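Local coordinates for protein sialyltransferase 0160 (Photobacterium damselae, PDB 4R84) that transfers sialic acid from a CMP-activated donor to a glycan acceptor, probably forming an alpha-2,6 linkage to galactose, as a glycosyltransferase of the GT-B structural group, at residues F209-Y220 with L262-T270; Y454-I465 with V487-D498. One frame throughout, in Å; residues are numbered along the deposited sequence.

Contact 1 of 2, residues F209-Y220 with L262-T270; sequences FNNLPPIIQPLY and LLANYLAGT
Gln217 and Leu267, with CA atoms 5.2 Å apart, mark where helix 213-219 meets helix 262-267, their axes inclined at 63° and 10.1 Å apart at closest approach. The extended side chain of Gln217 carries its amide past the Tyr266 ring, and NE2 donates to Tyr266 O (2.9 Å, 165°). That carbonyl also accepts from Gly269 N, which arrives from the opposite face of its plane, so Tyr266 O is gripped from both faces. The same NE2 lies over the Tyr266 ring, 3.3 Å above its plane and offset toward the rim. At one end of the seam, Phe209 CZ comes 3.5 Å from Tyr266 CE2, while Leu263 CD1 meets the edge of the Phe209 ring. Pro213 and Ile216 close on Leu267 CD2 between them. At the other end Tyr220, its CG trans to the backbone N (chi1 -170°), lays its ring flat on Ala268: the CA stands 3.5 Å from the ring centroid in a CH-pi contact. Water 1 donates to both Gln217 O and Leu267 O. Gly269, with positive phi, completes a Schellman motif ending helix 252-267, which packs on helix 213-219, itself lying on strand 197-204 of the Rossmann-like sheet.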
loop_
_atom_site.group_PDB
_atom_site.type_symbol
_atom_site.label_atom_id
_atom_site.label_comp_id
_atom_site.label_asym_id
_atom_site.label_seq_id
_atom_site.Cartn_x
_atom_site.Cartn_y
_atom_site.Cartn_z
ATOM N N PHE A 209 -10.865 11.431 -1.345
ATOM C CA PHE A 209 -12.180 12.052 -1.221
ATOM C C PHE A 209 -13.199 11.460 -2.192
ATOM O O PHE A 209 -14.408 11.553 -1.970
ATOM C CB PHE A 209 -12.101 13.571 -1.435
ATOM C CG PHE A 209 -13.376 14.270 -1.083
ATOM C CD1 PHE A 209 -13.749 14.415 0.240
ATOM C CD2 PHE A 209 -14.216 14.757 -2.073
ATOM C CE1 PHE A 209 -14.934 15.034 0.577
ATOM C CE2 PHE A 209 -15.403 15.384 -1.743
ATOM C CZ PHE A 209 -15.761 15.517 -0.412
ATOM N N ASN A 210 -12.723 10.861 -3.275
ATOM C CA ASN A 210 -13.645 10.185 -4.185
ATOM C C ASN A 210 -14.014 8.792 -3.677
ATOM O O ASN A 210 -15.031 8.236 -4.085
ATOM C CB ASN A 210 -13.045 10.084 -5.586
ATOM C CG ASN A 210 -13.093 11.397 -6.334
ATOM O OD1 ASN A 210 -13.912 12.271 -6.034
ATOM N ND2 ASN A 210 -12.226 11.538 -7.326
ATOM N N ASN A 211 -13.185 8.228 -2.800
ATOM C CA ASN A 211 -13.385 6.834 -2.395
ATOM C C ASN A 211 -14.015 6.600 -1.028
ATOM O O ASN A 211 -14.791 5.657 -0.871
ATOM C CB ASN A 211 -12.049 6.076 -2.432
ATOM C CG ASN A 211 -11.553 5.823 -3.849
ATOM O OD1 ASN A 211 -12.335 5.780 -4.807
ATOM N ND2 ASN A 211 -10.238 5.653 -3.987
ATOM N N LEU A 212 -13.683 7.421 -0.032
ATOM C CA LEU A 212 -14.148 7.123 1.332
ATOM C C LEU A 212 -15.504 7.740 1.716
ATOM O O LEU A 212 -16.308 7.069 2.372
ATOM C CB LEU A 212 -13.091 7.548 2.360
ATOM C CG LEU A 212 -11.722 6.863 2.195
ATOM C CD1 LEU A 212 -10.828 7.116 3.411
ATOM C CD2 LEU A 212 -11.872 5.360 1.974
ATOM N N PRO A 213 -15.775 9.002 1.323
ATOM C CA PRO A 213 -17.086 9.530 1.737
ATOM C C PRO A 213 -18.316 8.687 1.341
ATOM O O PRO A 213 -19.267 8.694 2.120
ATOM C CB PRO A 213 -17.132 10.908 1.068
ATOM C CG PRO A 213 -15.702 11.317 0.987
ATOM C CD PRO A 213 -14.954 10.043 0.672
ATOM N N PRO A 214 -18.320 8.005 0.171
ATOM C CA PRO A 214 -19.502 7.192 -0.141
ATOM C C PRO A 214 -19.754 6.051 0.824
ATOM O O PRO A 214 -20.883 5.559 0.889
ATOM C CB PRO A 214 -19.187 6.638 -1.527
ATOM C CG PRO A 214 -18.274 7.643 -2.126
ATOM C CD PRO A 214 -17.423 8.101 -0.995
ATOM N N ILE A 215 -18.717 5.622 1.544
ATOM C CA ILE A 215 -18.871 4.572 2.530
ATOM C C ILE A 215 -19.131 5.181 3.911
ATOM O O ILE A 215 -20.000 4.713 4.672
ATOM C CB ILE A 215 -17.621 3.670 2.603
ATOM C CG1 ILE A 215 -17.350 3.024 1.240
ATOM C CG2 ILE A 215 -17.812 2.603 3.698
ATOM C CD1 ILE A 215 -15.951 2.370 1.131
ATOM N N ILE A 216 -18.369 6.222 4.243
ATOM C CA ILE A 216 -18.484 6.850 5.562
ATOM C C ILE A 216 -19.847 7.513 5.793
ATOM O O ILE A 216 -20.422 7.373 6.867
ATOM C CB ILE A 216 -17.379 7.883 5.774
ATOM C CG1 ILE A 216 -16.032 7.163 5.893
ATOM C CG2 ILE A 216 -17.663 8.725 7.028
ATOM C CD1 ILE A 216 -14.850 8.080 6.014
ATOM N N GLN A 217 -20.375 8.206 4.787
ATOM C CA GLN A 217 -21.634 8.947 4.963
ATOM C C GLN A 217 -22.830 8.094 5.416
ATOM O O GLN A 217 -23.492 8.458 6.387
ATOM C CB GLN A 217 -21.997 9.698 3.679
ATOM C CG GLN A 217 -21.217 10.982 3.495
ATOM C CD GLN A 217 -21.556 11.684 2.201
ATOM O OE1 GLN A 217 -21.904 11.046 1.211
ATOM N NE2 GLN A 217 -21.479 13.010 2.207
ATOM N N PRO A 218 -23.132 6.974 4.725
ATOM C CA PRO A 218 -24.308 6.231 5.206
ATOM C C PRO A 218 -24.107 5.515 6.547
ATOM O O PRO A 218 -25.090 5.114 7.169
ATOM C CB PRO A 218 -24.566 5.215 4.083
ATOM C CG PRO A 218 -23.260 5.062 3.397
ATOM C CD PRO A 218 -22.590 6.398 3.480
ATOM N N LEU A 219 -22.865 5.377 7.003
ATOM C CA LEU A 219 -22.612 4.709 8.268
ATOM C C LEU A 219 -22.434 5.708 9.399
ATOM O O LEU A 219 -22.274 5.317 10.554
ATOM C CB LEU A 219 -21.354 3.843 8.173
ATOM C CG LEU A 219 -21.393 2.660 7.207
ATOM C CD1 LEU A 219 -19.999 2.053 7.085
ATOM C CD2 LEU A 219 -22.415 1.623 7.664
ATOM N N TYR A 220 -22.437 6.996 9.062
ATOM C CA TYR A 220 -21.960 8.013 9.995
ATOM C C TYR A 220 -22.720 8.030 11.321
ATOM O O TYR A 220 -22.126 8.189 12.395
ATOM C CB TYR A 220 -22.031 9.398 9.358
ATOM C CG TYR A 220 -21.330 10.446 10.179
ATOM C CD1 TYR A 220 -21.994 11.105 11.210
ATOM C CD2 TYR A 220 -20.009 10.791 9.919
ATOM C CE1 TYR A 220 -21.357 12.056 11.974
ATOM C CE2 TYR A 220 -19.368 11.754 10.669
ATOM C CZ TYR A 220 -20.051 12.383 11.696
ATOM O OH TYR A 220 -19.428 13.343 12.453
ATOM N N LEU A 262 -15.465 21.714 7.231
ATOM C CA LEU A 262 -16.104 21.494 5.942
ATOM C C LEU A 262 -16.143 19.992 5.622
ATOM O O LEU A 262 -17.186 19.441 5.255
ATOM C CB LEU A 262 -15.355 22.262 4.853
ATOM C CG LEU A 262 -16.068 22.581 3.542
ATOM C CD1 LEU A 262 -17.413 23.234 3.793
ATOM C CD2 LEU A 262 -15.189 23.480 2.691
ATOM N N LEU A 263 -15.000 19.333 5.766
ATOM C CA LEU A 263 -14.932 17.889 5.566
ATOM C C LEU A 263 -15.820 17.164 6.573
ATOM O O LEU A 263 -16.591 16.280 6.212
ATOM C CB LEU A 263 -13.485 17.401 5.653
ATOM C CG LEU A 263 -13.279 15.891 5.444
ATOM C CD1 LEU A 263 -13.853 15.428 4.117
ATOM C CD2 LEU A 263 -11.795 15.532 5.541
ATOM N N ALA A 264 -15.718 17.559 7.835
ATOM C CA ALA A 264 -16.496 16.938 8.916
ATOM C C ALA A 264 -18.008 17.004 8.689
ATOM O O ALA A 264 -18.713 16.007 8.864
ATOM C CB ALA A 264 -16.142 17.587 10.244
ATOM N N ASN A 265 -18.512 18.179 8.319
ATOM C CA ASN A 265 -19.948 18.348 8.120
ATOM C C ASN A 265 -20.447 17.628 6.880
ATOM O O ASN A 265 -21.581 17.165 6.841
ATOM C CB ASN A 265 -20.314 19.831 8.029
ATOM C CG ASN A 265 -20.057 20.573 9.322
ATOM O OD1 ASN A 265 -20.020 19.979 10.394
ATOM N ND2 ASN A 265 -19.871 21.885 9.223
ATOM N N TYR A 266 -19.596 17.537 5.865
ATOM C CA TYR A 266 -19.947 16.813 4.651
ATOM C C TYR A 266 -20.102 15.330 4.964
ATOM O O TYR A 266 -21.062 14.681 4.536
ATOM C CB TYR A 266 -18.883 17.027 3.570
ATOM C CG TYR A 266 -19.210 16.348 2.266
ATOM C CD1 TYR A 266 -20.086 16.934 1.358
ATOM C CD2 TYR A 266 -18.629 15.130 1.929
ATOM C CE1 TYR A 266 -20.390 16.317 0.159
ATOM C CE2 TYR A 266 -18.927 14.508 0.733
ATOM C CZ TYR A 266 -19.809 15.109 -0.151
ATOM O OH TYR A 266 -20.102 14.496 -1.349
ATOM N N LEU A 267 -19.148 14.799 5.722
ATOM C CA LEU A 267 -19.194 13.404 6.112
ATOM C C LEU A 267 -20.398 13.131 7.011
ATOM O O LEU A 267 -21.033 12.083 6.890
ATOM C CB LEU A 267 -17.898 12.978 6.811
ATOM C CG LEU A 267 -16.609 13.034 5.978
ATOM C CD1 LEU A 267 -15.401 12.548 6.803
ATOM C CD2 LEU A 267 -16.773 12.194 4.731
ATOM N N ALA A 268 -20.714 14.085 7.890
ATOM C CA ALA A 268 -21.821 13.931 8.845
ATOM C C ALA A 268 -23.191 14.057 8.170
ATOM O O ALA A 268 -24.224 13.803 8.792
ATOM C CB ALA A 268 -21.695 14.942 9.976
ATOM N N GLY A 269 -23.189 14.472 6.908
ATOM C CA GLY A 269 -24.402 14.598 6.120
ATOM C C GLY A 269 -25.306 15.734 6.555
ATOM O O GLY A 269 -26.531 15.643 6.452
ATOM N N THR A 270 -24.702 16.811 7.039
ATOM C CA THR A 270 -25.464 17.977 7.465
ATOM C C THR A 270 -25.188 19.154 6.542
ATOM O O THR A 270 -25.743 20.239 6.720
ATOM C CB THR A 270 -25.140 18.374 8.914
ATOM O OG1 THR A 270 -23.743 18.660 9.036
ATOM C CG2 THR A 270 -25.514 17.248 9.873
HETATM O O HOH W 1 -23.570 11.213 6.772
#

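Contact 2 of 2, residues Y454-I465 with V487-D498; sequences YFTIPADKVNFI and VMLTLGIVKEKD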
loop_
_atom_site.group_PDB
_atom_site.type_symbol
_atom_site.label_atom_id
_atom_site.label_comp_id
_atom_site.label_asym_id
_atom_site.label_seq_id
_atom_site.Cartn_x
_atom_site.Cartn_y
_atom_site.Cartn_z
ATOM N N TYR A 454 9.616 6.452 -12.119
ATOM C CA TYR A 454 10.946 6.960 -11.759
ATOM C C TYR A 454 10.986 7.561 -10.354
ATOM O O TYR A 454 12.065 7.815 -9.820
ATOM C CB TYR A 454 11.435 7.992 -12.798
ATOM C CG TYR A 454 12.000 7.299 -14.007
ATOM C CD1 TYR A 454 13.309 6.837 -14.015
ATOM C CD2 TYR A 454 11.196 7.029 -15.104
ATOM C CE1 TYR A 454 13.816 6.153 -15.105
ATOM C CE2 TYR A 454 11.687 6.354 -16.187
ATOM C CZ TYR A 454 12.990 5.917 -16.187
ATOM O OH TYR A 454 13.450 5.240 -17.286
ATOM N N PHE A 455 9.820 7.745 -9.739
ATOM C CA PHE A 455 9.783 8.310 -8.400
ATOM C C PHE A 455 10.122 7.301 -7.308
ATOM O O PHE A 455 10.314 7.672 -6.155
ATOM C CB PHE A 455 8.412 8.923 -8.137
ATOM C CG PHE A 455 8.352 10.369 -8.472
ATOM C CD1 PHE A 455 8.549 10.792 -9.781
ATOM C CD2 PHE A 455 8.147 11.315 -7.492
ATOM C CE1 PHE A 455 8.507 12.125 -10.102
ATOM C CE2 PHE A 455 8.107 12.658 -7.814
ATOM C CZ PHE A 455 8.292 13.064 -9.115
ATOM N N THR A 456 10.226 6.029 -7.660
ATOM C CA THR A 456 10.625 5.061 -6.651
ATOM C C THR A 456 11.864 4.293 -7.089
ATOM O O THR A 456 12.041 3.122 -6.771
ATOM C CB THR A 456 9.480 4.093 -6.309
ATOM O OG1 THR A 456 8.921 3.549 -7.511
ATOM C CG2 THR A 456 8.393 4.827 -5.540
ATOM N N ILE A 457 12.727 4.981 -7.827
ATOM C CA ILE A 457 14.035 4.433 -8.157
ATOM C C ILE A 457 15.108 5.283 -7.486
ATOM O O ILE A 457 15.096 6.504 -7.636
ATOM C CB ILE A 457 14.287 4.424 -9.666
ATOM C CG1 ILE A 457 13.166 3.699 -10.420
ATOM C CG2 ILE A 457 15.640 3.791 -9.973
ATOM C CD1 ILE A 457 13.349 3.750 -11.931
ATOM N N PRO A 458 16.035 4.644 -6.742
ATOM C CA PRO A 458 17.160 5.383 -6.156
ATOM C C PRO A 458 17.888 6.176 -7.225
ATOM O O PRO A 458 18.052 5.679 -8.351
ATOM C CB PRO A 458 18.050 4.279 -5.577
ATOM C CG PRO A 458 17.101 3.137 -5.298
ATOM C CD PRO A 458 16.084 3.205 -6.419
ATOM N N ALA A 459 18.279 7.405 -6.899
ATOM C CA ALA A 459 18.914 8.298 -7.860
ATOM C C ALA A 459 20.103 7.648 -8.569
ATOM O O ALA A 459 20.319 7.872 -9.762
ATOM C CB ALA A 459 19.354 9.581 -7.175
ATOM N N ASP A 460 20.868 6.844 -7.831
ATOM C CA ASP A 460 22.072 6.227 -8.381
ATOM C C ASP A 460 21.754 5.248 -9.512
ATOM O O ASP A 460 22.625 4.920 -10.322
ATOM C CB ASP A 460 22.866 5.516 -7.278
ATOM C CG ASP A 460 22.051 4.456 -6.554
ATOM O OD1 ASP A 460 20.886 4.227 -6.929
ATOM O OD2 ASP A 460 22.584 3.838 -5.610
ATOM N N LYS A 461 20.502 4.801 -9.588
ATOM C CA LYS A 461 20.099 3.843 -10.610
ATOM C C LYS A 461 19.354 4.512 -11.777
ATOM O O LYS A 461 19.020 3.861 -12.765
ATOM C CB LYS A 461 19.233 2.738 -9.979
ATOM C CG LYS A 461 20.005 1.729 -9.146
ATOM C CD LYS A 461 19.068 0.666 -8.576
ATOM C CE LYS A 461 19.803 -0.300 -7.662
ATOM N NZ LYS A 461 20.721 -1.185 -8.407
ATOM N N VAL A 462 19.102 5.812 -11.673
ATOM C CA VAL A 462 18.453 6.521 -12.766
ATOM C C VAL A 462 19.483 7.148 -13.693
ATOM O O VAL A 462 20.225 8.031 -13.283
ATOM C CB VAL A 462 17.508 7.623 -12.242
ATOM C CG1 VAL A 462 16.891 8.391 -13.396
ATOM C CG2 VAL A 462 16.429 7.012 -11.356
ATOM N N ASN A 463 19.518 6.705 -14.948
ATOM C CA ASN A 463 20.545 7.209 -15.866
ATOM C C ASN A 463 20.124 8.481 -16.598
ATOM O O ASN A 463 20.762 9.527 -16.464
ATOM C CB ASN A 463 20.921 6.138 -16.886
ATOM C CG ASN A 463 22.358 6.275 -17.365
ATOM O OD1 ASN A 463 22.700 7.230 -18.057
ATOM N ND2 ASN A 463 23.201 5.309 -17.006
ATOM N N PHE A 464 19.049 8.394 -17.373
ATOM C CA PHE A 464 18.450 9.574 -17.999
ATOM C C PHE A 464 16.963 9.340 -18.163
ATOM O O PHE A 464 16.496 8.200 -18.146
ATOM C CB PHE A 464 19.071 9.910 -19.365
ATOM C CG PHE A 464 18.895 8.844 -20.416
ATOM C CD1 PHE A 464 17.697 8.718 -21.112
ATOM C CD2 PHE A 464 19.945 8.009 -20.753
ATOM C CE1 PHE A 464 17.537 7.755 -22.080
ATOM C CE2 PHE A 464 19.799 7.052 -21.736
ATOM C CZ PHE A 464 18.600 6.926 -22.410
ATOM N N ILE A 465 16.234 10.434 -18.335
ATOM C CA ILE A 465 14.797 10.381 -18.548
ATOM C C ILE A 465 14.403 11.202 -19.758
ATOM O O ILE A 465 14.829 12.353 -19.900
ATOM C CB ILE A 465 14.054 10.891 -17.330
ATOM C CG1 ILE A 465 14.408 10.029 -16.122
ATOM C CG2 ILE A 465 12.573 10.812 -17.569
ATOM C CD1 ILE A 465 13.686 10.432 -14.865
ATOM N N VAL A 487 10.147 19.152 -9.590
ATOM C CA VAL A 487 10.054 18.292 -8.410
ATOM C C VAL A 487 11.167 17.254 -8.371
ATOM O O VAL A 487 11.820 17.076 -7.341
ATOM C CB VAL A 487 8.688 17.579 -8.348
ATOM C CG1 VAL A 487 8.697 16.456 -7.308
ATOM C CG2 VAL A 487 7.596 18.590 -8.085
ATOM N N MET A 488 11.428 16.605 -9.502
ATOM C CA MET A 488 12.467 15.591 -9.559
ATOM C C MET A 488 13.850 16.188 -9.305
ATOM O O MET A 488 14.696 15.550 -8.671
ATOM C CB MET A 488 12.444 14.890 -10.915
ATOM C CG MET A 488 11.112 14.264 -11.234
ATOM S SD MET A 488 11.186 13.304 -12.756
ATOM C CE MET A 488 12.099 11.903 -12.188
ATOM N N LEU A 489 14.083 17.406 -9.793
ATOM C CA LEU A 489 15.340 18.101 -9.516
ATOM C C LEU A 489 15.502 18.386 -8.023
ATOM O O LEU A 489 16.558 18.130 -7.458
ATOM C CB LEU A 489 15.428 19.397 -10.329
ATOM C CG LEU A 489 15.642 19.250 -11.847
ATOM C CD1 LEU A 489 15.432 20.575 -12.559
ATOM C CD2 LEU A 489 17.022 18.699 -12.183
ATOM N N THR A 490 14.457 18.916 -7.391
ATOM C CA THR A 490 14.467 19.221 -5.950
ATOM C C THR A 490 14.710 17.965 -5.105
ATOM O O THR A 490 15.396 18.005 -4.073
ATOM C CB THR A 490 13.141 19.887 -5.522
ATOM O OG1 THR A 490 13.010 21.144 -6.196
ATOM C CG2 THR A 490 13.092 20.132 -4.016
ATOM N N LEU A 491 14.127 16.859 -5.548
ATOM C CA LEU A 491 14.270 15.572 -4.874
ATOM C C LEU A 491 15.581 14.860 -5.217
ATOM O O LEU A 491 15.894 13.829 -4.637
ATOM C CB LEU A 491 13.079 14.670 -5.216
ATOM C CG LEU A 491 11.747 15.034 -4.561
ATOM C CD1 LEU A 491 10.625 14.175 -5.152
ATOM C CD2 LEU A 491 11.833 14.858 -3.055
ATOM N N GLY A 492 16.344 15.384 -6.175
ATOM C CA GLY A 492 17.619 14.772 -6.506
ATOM C C GLY A 492 17.507 13.492 -7.320
ATOM O O GLY A 492 18.467 12.722 -7.437
ATOM N N ILE A 493 16.351 13.283 -7.930
ATOM C CA ILE A 493 16.144 12.085 -8.722
ATOM C C ILE A 493 16.955 12.202 -9.989
ATOM O O ILE A 493 17.591 11.246 -10.429
ATOM C CB ILE A 493 14.665 11.878 -9.067
ATOM C CG1 ILE A 493 13.861 11.713 -7.774
ATOM C CG2 ILE A 493 14.500 10.669 -9.988
ATOM C CD1 ILE A 493 12.363 11.654 -7.987
ATOM N N VAL A 494 16.927 13.395 -10.561
ATOM C CA VAL A 494 17.738 13.703 -11.728
ATOM C C VAL A 494 18.412 15.058 -11.558
ATOM O O VAL A 494 17.975 15.893 -10.763
ATOM C CB VAL A 494 16.900 13.738 -13.022
ATOM C CG1 VAL A 494 16.377 12.372 -13.371
ATOM C CG2 VAL A 494 15.769 14.719 -12.878
ATOM N N LYS A 495 19.470 15.263 -12.338
ATOM C CA LYS A 495 20.029 16.580 -12.565
ATOM C C LYS A 495 19.615 17.026 -13.969
ATOM O O LYS A 495 19.124 16.219 -14.757
ATOM C CB LYS A 495 21.550 16.543 -12.406
ATOM C CG LYS A 495 21.983 16.206 -10.997
ATOM C CD LYS A 495 23.496 16.259 -10.844
ATOM C CE LYS A 495 23.875 16.111 -9.379
ATOM N NZ LYS A 495 23.498 14.768 -8.849
ATOM N N GLU A 496 19.798 18.305 -14.281
ATOM C CA GLU A 496 19.315 18.834 -15.545
ATOM C C GLU A 496 19.874 18.087 -16.746
ATOM O O GLU A 496 19.161 17.870 -17.724
ATOM C CB GLU A 496 19.639 20.320 -15.672
ATOM C CG GLU A 496 18.715 21.207 -14.866
ATOM C CD GLU A 496 18.722 22.640 -15.359
ATOM O OE1 GLU A 496 17.839 23.418 -14.935
ATOM O OE2 GLU A 496 19.595 22.978 -16.188
ATOM N N LYS A 497 21.138 17.672 -16.650
ATOM C CA LYS A 497 21.796 16.935 -17.724
ATOM C C LYS A 497 21.123 15.589 -18.023
ATOM O O LYS A 497 21.342 15.004 -19.084
ATOM C CB LYS A 497 23.266 16.680 -17.367
ATOM C CG LYS A 497 23.379 15.362 -16.627
ATOM C CD LYS A 497 24.744 14.931 -16.256
ATOM C CE LYS A 497 24.645 13.525 -15.688
ATOM N NZ LYS A 497 24.185 12.526 -16.683
ATOM N N ASP A 498 20.333 15.080 -17.075
ATOM C CA ASP A 498 19.678 13.791 -17.226
ATOM C C ASP A 498 18.338 13.935 -17.940
ATOM O O ASP A 498 17.728 12.938 -18.313
ATOM C CB ASP A 498 19.443 13.126 -15.866
ATOM C CG ASP A 498 20.734 12.905 -15.095
ATOM O OD1 ASP A 498 21.719 12.480 -15.727
ATOM O OD2 ASP A 498 20.766 13.168 -13.869
HETATM O O HOH W 2 19.958 10.738 -11.395
#
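A direct backbone hydrogen bond joins the two segments, from Ile465 N to Asp498 O, 2.9 Å long and nearly straight at 174°. It connects strand 462-465 to the 3-10 turn 496-498. The carboxylate of Asp498 is held within its own segment: Lys497 NZ forms a salt bridge to OD1 (2.6 Å), and Lys495 N donates to OD2 from the anti side, somewhat out of the carboxylate plane. The lysine charge probably offsets the approach of Asn463 O, a second acceptor, to OD1.

Away from the carboxylate the packing is apolar. Ile493 CD1 sits over the centre of the Phe455 ring, 4.1 Å from its centroid, as a CH-pi contact, while Val487 CG1 meets the ring edge. Met488 passes obliquely by the same ring, CG 3.6 Å from Phe455 CE1, and its SD makes an oblique Met-aromatic contact. A bend at chi3 (74°) turns the methionine methyl toward Ile465, where Met488 CE and Ile465 CD1 meet tip to tip at 3.4 Å, tighter than usual. Val494 CG1 touches both Ile465 CD1 and Val462 CG1. Nearer the surface, Ala459 CB rests 3.3 Å from Gly492 O, in the Schellman turn that ends the helix.

Tyr454 OH is hydrogen-bonded to Thr362, and its side chain lies about 7 Å from the bound CMP-3-fluoro-Neu5Ac, consistent with a second-shell position behind the donor pocket. Beyond Asp498 the chain pairs in parallel with strand 462-468, Ile465 also bonding to Leu500, while strand 445-447 lies alongside through Val446. Phe455 and Val487 reach helix 237-246, and Leu491 touches Tyr299 of helix 299-302.

The two contacts follow one another along the chain and neither nest nor cross. Contact 1 closes a 41-residue excursion: after helix 213-219 the chain runs through strand 225-233 and helix 237-246, then returns along helix 252-267 to pack beside its starting point. Contact 2 closes a shorter loop of 21 residues, in which strand 462-468 is followed by helices 476-481 and 483-490, before strand 499-502 ends the fold. Their centres lie 39 Å apart and their nearest atoms about 19 Å. Helix 237-246, enclosed by the loop of contact 1, is also a neighbour of contact 2, which ties the C-terminal part of the chain to the first Rossmann-like half.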